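PDB 6YHH: beta-N-acetylglucosaminidase-like protein Glycoside hydrolase family 20, which probably removes terminal beta-linked N-acetylhexosamine residues from chitin-derived oligosaccharides during bacterial chitin breakdown. Local coordinates for residues A[162-167]-A[217-222]; A[149-152]-A[157-160]; A[60-65]-A[69-74]; A[49-54]-A[116-121]. All blocks are in the same frame, centred on the assembly; numbering follows the deposited sequence.

Contact 1: A[162-167]-A[217-222]; sequences VVKRNL and VKYADE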
loop_
_atom_site.group_PDB
_atom_site.type_symbol
_atom_site.label_atom_id
_atom_site.label_comp_id
_atom_site.label_asym_id
_atom_site.label_seq_id
_atom_site.Cartn_x
_atom_site.Cartn_y
_atom_site.Cartn_z
ATOM N N VAL A 162 -4.126 6.388 -0.208
ATOM C CA VAL A 162 -5.407 5.823 0.214
ATOM C C VAL A 162 -6.527 6.425 -0.601
ATOM O O VAL A 162 -7.435 5.708 -1.087
ATOM C CB VAL A 162 -5.695 6.132 1.690
ATOM C CG1 VAL A 162 -7.051 5.583 2.105
ATOM C CG2 VAL A 162 -4.608 5.504 2.621
ATOM N N VAL A 163 -6.483 7.740 -0.809
ATOM C CA VAL A 163 -7.542 8.446 -1.531
ATOM C C VAL A 163 -7.574 7.938 -2.979
ATOM O O VAL A 163 -8.658 7.604 -3.513
ATOM C CB VAL A 163 -7.281 9.967 -1.483
ATOM C CG1 VAL A 163 -8.266 10.702 -2.392
ATOM C CG2 VAL A 163 -7.358 10.480 -0.054
ATOM N N LYS A 164 -6.407 7.845 -3.625
ATOM C CA LYS A 164 -6.339 7.423 -5.002
ATOM C C LYS A 164 -6.898 6.012 -5.201
ATOM O O LYS A 164 -7.732 5.788 -6.096
ATOM C CB LYS A 164 -4.933 7.520 -5.581
ATOM C CG LYS A 164 -4.451 8.934 -5.836
ATOM C CD LYS A 164 -3.062 8.940 -6.395
ATOM C CE LYS A 164 -2.636 10.302 -6.840
ATOM N NZ LYS A 164 -1.319 10.316 -7.597
ATOM N N ARG A 165 -6.478 5.046 -4.387
ATOM C CA ARG A 165 -6.953 3.693 -4.666
ATOM C C ARG A 165 -8.436 3.603 -4.388
ATOM O O ARG A 165 -9.175 2.748 -4.996
ATOM C CB ARG A 165 -6.195 2.615 -3.926
ATOM C CG ARG A 165 -6.253 2.640 -2.410
ATOM C CD ARG A 165 -5.394 1.566 -1.787
ATOM N NE ARG A 165 -5.489 1.516 -0.345
ATOM C CZ ARG A 165 -4.585 2.002 0.520
ATOM N NH1 ARG A 165 -4.788 1.941 1.806
ATOM N NH2 ARG A 165 -3.465 2.580 0.065
ATOM N N ASN A 166 -8.919 4.330 -3.398
ATOM C CA ASN A 166 -10.361 4.296 -3.139
ATOM C C ASN A 166 -11.177 4.930 -4.294
ATOM O O ASN A 166 -12.269 4.488 -4.547
ATOM C CB ASN A 166 -10.648 4.872 -1.762
ATOM C CG ASN A 166 -10.440 3.816 -0.695
ATOM O OD1 ASN A 166 -9.292 3.604 -0.143
ATOM N ND2 ASN A 166 -11.484 3.104 -0.434
ATOM N N LEU A 167 -10.643 5.948 -4.947
ATOM C CA LEU A 167 -11.277 6.485 -6.128
ATOM C C LEU A 167 -11.325 5.392 -7.191
ATOM O O LEU A 167 -12.362 5.231 -7.877
ATOM C CB LEU A 167 -10.503 7.718 -6.646
ATOM C CG LEU A 167 -10.752 8.940 -5.787
ATOM C CD1 LEU A 167 -9.731 10.083 -6.080
ATOM C CD2 LEU A 167 -12.183 9.443 -5.874
ATOM N N VAL A 217 -8.372 15.835 -7.634
ATOM C CA VAL A 217 -9.588 16.238 -8.403
ATOM C C VAL A 217 -9.443 15.687 -9.818
ATOM O O VAL A 217 -10.354 15.111 -10.369
ATOM C CB VAL A 217 -9.736 17.770 -8.371
ATOM C CG1 VAL A 217 -10.641 18.263 -9.477
ATOM C CG2 VAL A 217 -10.241 18.238 -7.010
ATOM N N LYS A 218 -8.260 15.854 -10.426
ATOM C CA LYS A 218 -8.017 15.350 -11.798
ATOM C C LYS A 218 -8.119 13.857 -11.870
ATOM O O LYS A 218 -8.748 13.321 -12.783
ATOM C CB LYS A 218 -6.653 15.780 -12.312
ATOM C CG LYS A 218 -6.514 17.238 -12.558
ATOM C CD LYS A 218 -5.188 17.672 -13.237
ATOM C CE LYS A 218 -4.932 19.150 -13.131
ATOM N NZ LYS A 218 -3.810 19.590 -14.030
ATOM N N TYR A 219 -7.545 13.174 -10.875
ATOM C CA TYR A 219 -7.512 11.711 -10.838
ATOM C C TYR A 219 -8.954 11.231 -10.785
ATOM O O TYR A 219 -9.354 10.281 -11.477
ATOM C CB TYR A 219 -6.754 11.278 -9.565
ATOM C CG TYR A 219 -6.430 9.845 -9.435
ATOM C CD1 TYR A 219 -7.323 8.948 -8.923
ATOM C CD2 TYR A 219 -5.167 9.358 -9.809
ATOM C CE1 TYR A 219 -6.990 7.606 -8.783
ATOM C CE2 TYR A 219 -4.825 8.035 -9.703
ATOM C CZ TYR A 219 -5.719 7.144 -9.152
ATOM O OH TYR A 219 -5.376 5.790 -9.044
ATOM N N ALA A 220 -9.747 11.882 -9.956
ATOM C CA ALA A 220 -11.181 11.545 -9.808
ATOM C C ALA A 220 -11.949 11.770 -11.139
ATOM O O ALA A 220 -12.767 10.983 -11.565
ATOM C CB ALA A 220 -11.855 12.329 -8.694
ATOM N N ASP A 221 -11.704 12.899 -11.740
ATOM C CA ASP A 221 -12.384 13.365 -13.004
ATOM C C ASP A 221 -12.080 12.383 -14.120
ATOM O O ASP A 221 -13.000 11.945 -14.835
ATOM C CB ASP A 221 -11.868 14.828 -13.312
ATOM C CG ASP A 221 -12.381 15.384 -14.618
ATOM O OD1 ASP A 221 -12.512 14.588 -15.606
ATOM O OD2 ASP A 221 -12.568 16.634 -14.612
ATOM N N GLU A 222 -10.841 11.937 -14.208
ATOM C CA GLU A 222 -10.450 10.931 -15.151
ATOM C C GLU A 222 -11.255 9.653 -14.973
ATOM O O GLU A 222 -11.442 8.910 -15.922
ATOM C CB GLU A 222 -8.933 10.627 -15.055
ATOM C CG GLU A 222 -8.056 11.726 -15.626
ATOM C CD GLU A 222 -8.000 11.704 -17.148
ATOM O OE1 GLU A 222 -7.288 10.851 -17.682
ATOM O OE2 GLU A 222 -8.736 12.492 -17.775
#

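Contact 2: A[149-152]-A[157-160]; sequences LMLD and FQPV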
loop_
_atom_site.group_PDB
_atom_site.type_symbol
_atom_site.label_atom_id
_atom_site.label_comp_id
_atom_site.label_asym_id
_atom_site.label_seq_id
_atom_site.Cartn_x
_atom_site.Cartn_y
_atom_site.Cartn_z
ATOM N N LEU A 149 -19.184 7.895 -1.616
ATOM C CA LEU A 149 -18.430 7.545 -0.387
ATOM C C LEU A 149 -17.897 8.848 0.198
ATOM O O LEU A 149 -17.265 9.609 -0.531
ATOM C CB LEU A 149 -17.183 6.642 -0.672
ATOM C CG LEU A 149 -16.312 6.251 0.521
ATOM C CD1 LEU A 149 -16.994 5.393 1.561
ATOM C CD2 LEU A 149 -15.035 5.546 -0.002
ATOM N N MET A 150 -18.086 9.007 1.511
ATOM C CA MET A 150 -17.451 10.050 2.295
ATOM C C MET A 150 -16.195 9.476 2.955
ATOM O O MET A 150 -16.278 8.469 3.629
ATOM C CB MET A 150 -18.350 10.619 3.349
ATOM C CG MET A 150 -17.758 11.872 3.960
ATOM S SD MET A 150 -18.368 12.216 5.610
ATOM C CE MET A 150 -17.357 10.930 6.359
ATOM N N LEU A 151 -15.072 10.151 2.798
ATOM C CA LEU A 151 -13.810 9.800 3.536
ATOM C C LEU A 151 -13.473 10.872 4.567
ATOM O O LEU A 151 -13.400 12.071 4.219
ATOM C CB LEU A 151 -12.643 9.672 2.572
ATOM C CG LEU A 151 -11.245 9.291 3.127
ATOM C CD1 LEU A 151 -10.417 8.496 2.077
ATOM C CD2 LEU A 151 -10.472 10.507 3.568
ATOM N N ASP A 152 -13.428 10.472 5.825
ATOM C CA ASP A 152 -13.023 11.369 6.974
ATOM C C ASP A 152 -11.524 11.407 7.036
ATOM O O ASP A 152 -10.849 10.402 7.388
ATOM C CB ASP A 152 -13.644 10.803 8.232
ATOM C CG ASP A 152 -13.258 11.486 9.505
ATOM O OD1 ASP A 152 -12.449 12.474 9.524
ATOM O OD2 ASP A 152 -13.738 10.986 10.562
ATOM N N PHE A 157 -5.865 10.858 9.479
ATOM C CA PHE A 157 -5.456 11.346 8.186
ATOM C C PHE A 157 -5.277 10.152 7.275
ATOM O O PHE A 157 -4.645 9.113 7.661
ATOM C CB PHE A 157 -4.226 12.221 8.274
ATOM C CG PHE A 157 -3.712 12.702 6.942
ATOM C CD1 PHE A 157 -4.428 13.688 6.254
ATOM C CD2 PHE A 157 -2.509 12.238 6.391
ATOM C CE1 PHE A 157 -4.042 14.141 5.026
ATOM C CE2 PHE A 157 -2.111 12.715 5.142
ATOM C CZ PHE A 157 -2.850 13.713 4.486
ATOM N N GLN A 158 -5.767 10.306 6.056
ATOM C CA GLN A 158 -5.633 9.276 5.031
ATOM C C GLN A 158 -4.781 9.842 3.880
ATOM O O GLN A 158 -5.238 10.715 3.114
ATOM C CB GLN A 158 -6.960 8.834 4.512
ATOM C CG GLN A 158 -7.955 8.431 5.594
ATOM C CD GLN A 158 -7.511 7.185 6.340
ATOM O OE1 GLN A 158 -6.921 6.301 5.796
ATOM N NE2 GLN A 158 -7.798 7.181 7.620
ATOM N N PRO A 159 -3.565 9.337 3.744
ATOM C CA PRO A 159 -2.644 9.901 2.730
ATOM C C PRO A 159 -3.171 9.748 1.273
ATOM O O PRO A 159 -4.108 9.005 0.977
ATOM C CB PRO A 159 -1.371 9.077 2.919
ATOM C CG PRO A 159 -1.367 8.782 4.348
ATOM C CD PRO A 159 -2.843 8.356 4.560
ATOM N N VAL A 160 -2.489 10.498 0.394
ATOM C CA VAL A 160 -2.829 10.516 -1.018
ATOM C C VAL A 160 -3.031 9.137 -1.562
ATOM O O VAL A 160 -3.993 8.911 -2.347
ATOM C CB VAL A 160 -1.760 11.289 -1.799
ATOM C CG1 VAL A 160 -1.882 11.020 -3.277
ATOM C CG2 VAL A 160 -1.809 12.754 -1.445
#

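Contact 3: A[60-65]-A[69-74]; sequences FEQGFI and NEFPNA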
loop_
_atom_site.group_PDB
_atom_site.type_symbol
_atom_site.label_atom_id
_atom_site.label_comp_id
_atom_site.label_asym_id
_atom_site.label_seq_id
_atom_site.Cartn_x
_atom_site.Cartn_y
_atom_site.Cartn_z
ATOM N N PHE A 60 -1.056 -8.475 -23.994
ATOM C CA PHE A 60 -1.743 -7.813 -25.129
ATOM C C PHE A 60 -0.765 -6.936 -25.884
ATOM O O PHE A 60 0.172 -6.361 -25.316
ATOM C CB PHE A 60 -2.927 -6.967 -24.594
ATOM C CG PHE A 60 -4.005 -7.802 -23.955
ATOM C CD1 PHE A 60 -4.518 -8.853 -24.602
ATOM C CD2 PHE A 60 -4.529 -7.471 -22.690
ATOM C CE1 PHE A 60 -5.537 -9.613 -24.077
ATOM C CE2 PHE A 60 -5.565 -8.200 -22.181
ATOM C CZ PHE A 60 -6.034 -9.306 -22.815
ATOM N N GLU A 61 -1.034 -6.776 -27.168
ATOM C CA GLU A 61 -0.198 -5.907 -28.034
ATOM C C GLU A 61 -0.157 -4.466 -27.690
ATOM O O GLU A 61 0.869 -3.850 -27.797
ATOM C CB GLU A 61 -0.633 -6.043 -29.540
ATOM N N GLN A 62 -1.260 -3.826 -27.343
ATOM C CA GLN A 62 -1.284 -2.426 -27.142
ATOM C C GLN A 62 -0.695 -2.040 -25.799
ATOM O O GLN A 62 -0.942 -2.749 -24.782
ATOM C CB GLN A 62 -2.748 -1.953 -27.151
ATOM C CG GLN A 62 -3.339 -1.904 -28.542
ATOM C CD GLN A 62 -4.816 -1.736 -28.463
ATOM O OE1 GLN A 62 -5.516 -2.662 -28.081
ATOM N NE2 GLN A 62 -5.291 -0.511 -28.709
ATOM N N GLY A 63 0.020 -0.926 -25.815
ATOM C CA GLY A 63 0.501 -0.339 -24.578
ATOM C C GLY A 63 -0.496 0.717 -24.137
ATOM O O GLY A 63 -1.594 0.368 -23.730
ATOM N N PHE A 64 -0.124 1.967 -24.264
ATOM C CA PHE A 64 -1.042 3.092 -23.952
ATOM C C PHE A 64 -2.027 3.372 -25.095
ATOM O O PHE A 64 -1.646 3.327 -26.273
ATOM C CB PHE A 64 -0.224 4.320 -23.638
ATOM C CG PHE A 64 0.573 4.214 -22.340
ATOM C CD1 PHE A 64 1.830 3.653 -22.345
ATOM C CD2 PHE A 64 0.028 4.629 -21.108
ATOM C CE1 PHE A 64 2.557 3.520 -21.162
ATOM C CE2 PHE A 64 0.756 4.486 -19.900
ATOM C CZ PHE A 64 2.030 3.945 -19.948
ATOM N N ILE A 65 -3.293 3.645 -24.741
ATOM C CA ILE A 65 -4.347 4.038 -25.696
ATOM C C ILE A 65 -4.476 5.555 -25.533
ATOM O O ILE A 65 -4.676 6.087 -24.419
ATOM C CB ILE A 65 -5.628 3.243 -25.413
ATOM C CG1 ILE A 65 -5.495 1.792 -25.880
ATOM C CG2 ILE A 65 -6.810 3.911 -26.110
ATOM C CD1 ILE A 65 -5.187 0.856 -24.772
ATOM N N ASN A 69 -9.765 5.818 -32.930
ATOM C CA ASN A 69 -9.620 4.993 -34.102
ATOM C C ASN A 69 -8.238 4.474 -34.342
ATOM O O ASN A 69 -7.726 4.368 -35.448
ATOM C CB ASN A 69 -10.212 5.707 -35.316
ATOM C CG ASN A 69 -11.748 5.732 -35.242
ATOM O OD1 ASN A 69 -12.473 4.653 -35.256
ATOM N ND2 ASN A 69 -12.225 6.868 -35.079
ATOM N N GLU A 70 -7.647 4.004 -33.280
ATOM C CA GLU A 70 -6.350 3.402 -33.366
ATOM C C GLU A 70 -6.358 2.087 -34.064
ATOM O O GLU A 70 -5.328 1.775 -34.684
ATOM C CB GLU A 70 -5.696 3.216 -31.960
ATOM C CG GLU A 70 -5.346 4.475 -31.281
ATOM C CD GLU A 70 -4.829 4.322 -29.838
ATOM O OE1 GLU A 70 -4.996 3.225 -29.254
ATOM O OE2 GLU A 70 -4.236 5.324 -29.334
ATOM N N PHE A 71 -7.444 1.312 -33.970
ATOM C CA PHE A 71 -7.580 -0.043 -34.566
ATOM C C PHE A 71 -9.020 -0.303 -34.996
ATOM O O PHE A 71 -9.836 -0.856 -34.255
ATOM C CB PHE A 71 -7.174 -1.161 -33.592
ATOM C CG PHE A 71 -5.728 -1.244 -33.373
ATOM C CD1 PHE A 71 -4.894 -1.873 -34.340
ATOM C CD2 PHE A 71 -5.155 -0.625 -32.268
ATOM C CE1 PHE A 71 -3.511 -1.900 -34.160
ATOM C CE2 PHE A 71 -3.742 -0.651 -32.072
ATOM C CZ PHE A 71 -2.928 -1.308 -33.027
ATOM N N PRO A 72 -9.376 0.115 -36.220
ATOM C CA PRO A 72 -10.809 0.129 -36.482
ATOM C C PRO A 72 -11.468 -1.237 -36.567
ATOM O O PRO A 72 -12.701 -1.320 -36.435
ATOM C CB PRO A 72 -10.882 0.972 -37.790
ATOM C CG PRO A 72 -9.817 2.017 -37.502
ATOM C CD PRO A 72 -8.670 1.122 -37.058
ATOM N N ASN A 73 -10.697 -2.285 -36.760
ATOM C CA ASN A 73 -11.259 -3.652 -36.708
ATOM C C ASN A 73 -11.008 -4.380 -35.410
ATOM O O ASN A 73 -11.090 -5.586 -35.369
ATOM C CB ASN A 73 -10.644 -4.517 -37.784
ATOM C CG ASN A 73 -10.877 -3.945 -39.143
ATOM O OD1 ASN A 73 -12.004 -3.532 -39.470
ATOM N ND2 ASN A 73 -9.818 -3.837 -39.914
ATOM N N ALA A 74 -10.652 -3.638 -34.351
ATOM C CA ALA A 74 -10.440 -4.252 -33.048
ATOM C C ALA A 74 -11.608 -5.092 -32.555
ATOM O O ALA A 74 -12.797 -4.754 -32.803
ATOM C CB ALA A 74 -10.165 -3.145 -32.040
HETATM O O HOH W 1 -3.197 1.527 -29.230
#

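Contact 4: A[49-54]-A[116-121]; sequences LRRLDG and GLETLL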
loop_
_atom_site.group_PDB
_atom_site.type_symbol
_atom_site.label_atom_id
_atom_site.label_comp_id
_atom_site.label_asym_id
_atom_site.label_seq_id
_atom_site.Cartn_x
_atom_site.Cartn_y
_atom_site.Cartn_z
ATOM N N LEU A 49 -7.385 -2.351 -20.029
ATOM C CA LEU A 49 -6.526 -3.311 -20.730
ATOM C C LEU A 49 -5.435 -3.851 -19.802
ATOM O O LEU A 49 -5.197 -5.055 -19.753
ATOM C CB LEU A 49 -5.955 -2.651 -21.970
ATOM C CG LEU A 49 -5.210 -3.584 -22.917
ATOM C CD1 LEU A 49 -6.208 -4.555 -23.478
ATOM C CD2 LEU A 49 -4.564 -2.815 -24.063
ATOM N N ARG A 50 -4.802 -2.957 -19.044
ATOM C CA ARG A 50 -3.834 -3.365 -18.044
ATOM C C ARG A 50 -4.430 -4.311 -17.026
ATOM O O ARG A 50 -3.848 -5.364 -16.699
ATOM C CB ARG A 50 -3.186 -2.183 -17.337
ATOM C CG ARG A 50 -2.370 -1.215 -18.197
ATOM C CD ARG A 50 -1.059 -1.904 -18.657
ATOM N NE ARG A 50 -1.210 -2.727 -19.826
ATOM C CZ ARG A 50 -1.325 -2.295 -21.088
ATOM N NH1 ARG A 50 -1.377 -0.970 -21.332
ATOM N NH2 ARG A 50 -1.422 -3.169 -22.055
ATOM N N ARG A 51 -5.636 -3.980 -16.532
ATOM C CA ARG A 51 -6.259 -4.833 -15.549
ATOM C C ARG A 51 -6.631 -6.209 -16.134
ATOM O O ARG A 51 -6.398 -7.263 -15.522
ATOM C CB ARG A 51 -7.484 -4.167 -14.948
ATOM C CG ARG A 51 -7.121 -2.987 -14.084
ATOM C CD ARG A 51 -8.256 -2.030 -13.851
ATOM N NE ARG A 51 -9.364 -2.592 -13.147
ATOM C CZ ARG A 51 -10.589 -2.069 -13.107
ATOM N NH1 ARG A 51 -10.887 -1.035 -13.857
ATOM N NH2 ARG A 51 -11.532 -2.631 -12.341
ATOM N N LEU A 52 -7.201 -6.196 -17.314
ATOM C CA LEU A 52 -7.528 -7.449 -17.980
ATOM C C LEU A 52 -6.326 -8.343 -18.193
ATOM O O LEU A 52 -6.392 -9.540 -17.983
ATOM C CB LEU A 52 -8.232 -7.120 -19.322
ATOM C CG LEU A 52 -8.728 -8.314 -20.092
ATOM C CD1 LEU A 52 -9.726 -9.158 -19.286
ATOM C CD2 LEU A 52 -9.318 -7.906 -21.434
ATOM N N ASP A 53 -5.229 -7.745 -18.624
ATOM C CA ASP A 53 -3.975 -8.485 -18.832
ATOM C C ASP A 53 -3.472 -9.047 -17.526
ATOM O O ASP A 53 -2.985 -10.182 -17.449
ATOM C CB ASP A 53 -2.924 -7.589 -19.471
ATOM C CG ASP A 53 -1.982 -8.368 -20.459
ATOM O OD1 ASP A 53 -2.086 -9.581 -20.612
ATOM O OD2 ASP A 53 -1.178 -7.641 -21.071
ATOM N N GLY A 54 -3.580 -8.256 -16.444
ATOM C CA GLY A 54 -3.130 -8.771 -15.154
ATOM C C GLY A 54 -3.884 -10.031 -14.706
ATOM O O GLY A 54 -3.362 -10.884 -14.015
ATOM N N GLY A 116 -19.196 0.735 -18.459
ATOM C CA GLY A 116 -19.289 -0.525 -19.188
ATOM C C GLY A 116 -18.043 -1.329 -19.171
ATOM O O GLY A 116 -18.097 -2.567 -19.218
ATOM N N LEU A 117 -16.879 -0.648 -19.120
ATOM C CA LEU A 117 -15.648 -1.387 -18.996
ATOM C C LEU A 117 -15.581 -2.194 -17.678
ATOM O O LEU A 117 -15.065 -3.308 -17.630
ATOM C CB LEU A 117 -14.463 -0.436 -19.068
ATOM C CG LEU A 117 -14.206 0.269 -20.417
ATOM C CD1 LEU A 117 -13.122 1.322 -20.173
ATOM C CD2 LEU A 117 -13.909 -0.764 -21.462
ATOM N N GLU A 118 -16.171 -1.640 -16.613
ATOM C CA GLU A 118 -16.225 -2.353 -15.323
ATOM C C GLU A 118 -17.122 -3.554 -15.396
ATOM O O GLU A 118 -16.805 -4.603 -14.887
ATOM C CB GLU A 118 -16.672 -1.451 -14.197
ATOM C CG GLU A 118 -15.724 -0.262 -13.993
ATOM C CD GLU A 118 -14.315 -0.650 -13.538
ATOM O OE1 GLU A 118 -14.086 -1.804 -13.078
ATOM O OE2 GLU A 118 -13.461 0.295 -13.582
ATOM N N THR A 119 -18.254 -3.423 -16.074
ATOM C CA THR A 119 -19.130 -4.566 -16.264
ATOM C C THR A 119 -18.435 -5.645 -17.057
ATOM O O THR A 119 -18.586 -6.860 -16.753
ATOM C CB THR A 119 -20.450 -4.143 -16.949
ATOM O OG1 THR A 119 -21.005 -3.077 -16.225
ATOM C CG2 THR A 119 -21.422 -5.281 -17.010
ATOM N N LEU A 120 -17.787 -5.247 -18.159
ATOM C CA LEU A 120 -17.007 -6.193 -18.988
ATOM C C LEU A 120 -15.985 -6.990 -18.166
ATOM O O LEU A 120 -15.883 -8.216 -18.298
ATOM C CB LEU A 120 -16.392 -5.489 -20.223
ATOM C CG LEU A 120 -15.741 -6.432 -21.215
ATOM C CD1 LEU A 120 -16.547 -7.619 -21.654
ATOM C CD2 LEU A 120 -15.217 -5.614 -22.365
ATOM N N LEU A 121 -15.212 -6.331 -17.314
ATOM C CA LEU A 121 -14.287 -7.080 -16.440
ATOM C C LEU A 121 -14.999 -8.094 -15.598
ATOM O O LEU A 121 -14.487 -9.205 -15.381
ATOM C CB LEU A 121 -13.524 -6.092 -15.576
ATOM C CG LEU A 121 -12.472 -5.282 -16.324
ATOM C CD1 LEU A 121 -11.951 -4.152 -15.452
ATOM C CD2 LEU A 121 -11.340 -6.193 -16.826
#

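Contact 1: A[162-167]-A[217-222]
L167 and A220 meet on the buried side of two helices, 160-172 and 210-222, whose segment axes run 10.1 Å apart and 10° from parallel. CD1 of L167 rests 4.0 Å from CB of A220 and also reaches CD1 of the Y219 ring, which it meets obliquely. Inward, L167 continues onto I216 of helix 210-222 and F178 of strand 177-184. The two are adjacent outer helices of the catalytic TIM barrel. Toward solvent the packing passes to K164 and Y219, both partly exposed. Y219 swings its ring across the gap with CG anti to the backbone N (chi1 -171°), and the K164 chain, extended beyond CG, crosses the tyrosine side chain at about a right angle and lies over one ring face. CG of K164 stands 3.9 Å from the ring centroid, a CH-pi contact. CE1 of Y219 also lies 3.3 Å from the backbone O of K164. Y219 OH is hydrogen-bonded to D168. An alanine in place of Y219 is likely to leave D168 without this hydroxyl and the K164 methylenes without their aromatic support. Between these segments cohesion is therefore mainly apolar and CH-pi in character, while the tyrosine's polar end is anchored beyond them.

Contact 2: A[149-152]-A[157-160]
Q158 leans its aliphatic part on L151 at the end of strand 146-152; it lies in the loop between this strand and helix 160-172. F157, which opens segment 157-160, turns its CB away from the strand; its ring meets that of Y208 with the planes at about 45°. Q158 follows with CB pointing toward the strand. Its CG lies 3.8 Å from CD2 of L151 and 3.9 Å from O of D152. L151 extends CG anti to its backbone N (chi1 -179°), which carries CD2 out to the glutamine. Here the chain follows the strand-to-helix connection of a beta-alpha unit in the TIM barrel, at the strand end that faces the active site. The side chain of D152 is about 10 Å from that of E317, the predicted proton donor, and about 5 Å from a bound Tris molecule, probably from the crystallisation liquor; S154 and R155 hold the D152 carboxylate. Beyond CG the Q158 chain bends (chi2 -66°), and its NE2 donates to O of H156 and weakly to O of A455. O of Q158 receives the hydroxyl of Y208. P159 occupies the N-cap position, and V160 begins helix 160-172.

Contact 3: A[60-65]-A[69-74]
Q62 and F71 lie alongside each other, pointing opposite ways, the amide of one turned 76° from the ring plane of the other. Starting at CB, the glutamine first packs against L49 of helix 40-56. Its CG then passes 3.8 Å from CE2 of F71, the chain running extended from there (chi2 168°), and CD lies 3.9 Å from that same ring carbon. OE1 accepts from the backbone N of V31, whereas NE2 comes obliquely to the ring, 3.6 Å from CD2 of F71, and donates to a water 3.0 Å away. That water, in the plane of the F71 ring at its edge, lies 2.5 Å from OE1 of E70, to which it would donate; the separation is shorter than usual, which leaves the bridge doubtful in detail. E70 also brings OE1 to within 3.7 Å of CG2 of I65, placing one carboxylate oxygen against aliphatic carbon. Its other oxygen, OE2, is gripped by the backbone N atoms of T66 and K67, which closes the short connection between the two segments. A type I beta turn from F71 to A74 then leads the chain on toward strand 76-80. The whole loop, part of the N-terminal domain, lies between helix 40-56 and strand 31-35: I65 packs on L49 of the helix and on V31 and I33 of the strand, while the backbone N of F71 is hydrogen-bonded to N32.

Contact 4: A[49-54]-A[116-121]
R51 grips E118 end-on, one guanidinium nitrogen to each carboxylate oxygen. NH1 donates to OE2 over 2.9 Å in a nearly straight bond (171° at the hydrogen); OE2 lies in the guanidinium plane, while NH1 comes to it on the syn side, tilted out of the carboxylate plane. NH2 donates to OE1 over 2.8 Å along that oxygen's syn lone pair, less straight. The two groups are twisted 36° against each other, so the salt bridge is not flat. NE of R51 forms a salt bridge with the carboxylate of E500. The bridge to E118 links helices 40-56 and 110-123, which run nearly parallel in the N-terminal domain of the family 20 hydrolases, an alpha/beta domain whose mixed sheet both helices pack against. Beneath it L121 crosses the arginine at about a right angle and sets CD1 over the centre of one guanidinium face, 3.4 Å from CZ. Its other methyl, CD2, touches CB of L52 at 4.1 Å. A leucine in place of R51 would probably leave the buried carboxylate of E118 and that of E500 without their shared positive partner. Farther along, O of G54 is hydrogen-bonded by T554 and N515 of the second subunit.

Contacts 1 and 2 belong to the catalytic barrel and touch: V163 packs on both L151 and Q158, so the helix of contact 1 also backs the strand and loop of contact 2. Contacts 3 and 4 belong to the N-terminal domain and share helix 40-56, where R50 probably donates to the carbonyls of Q62 and G63. Contacts 2 and 4 are buried, yet the first joins through aliphatic carbon and the second through a salt bridge backed by leucine packing. Contacts 1 and 3 are only partly buried; an aromatic ring and alkyl chains dominate one, while the other mixes packing on F71 and I65 with a probable water link. Both N-terminal contacts also reach the second subunit.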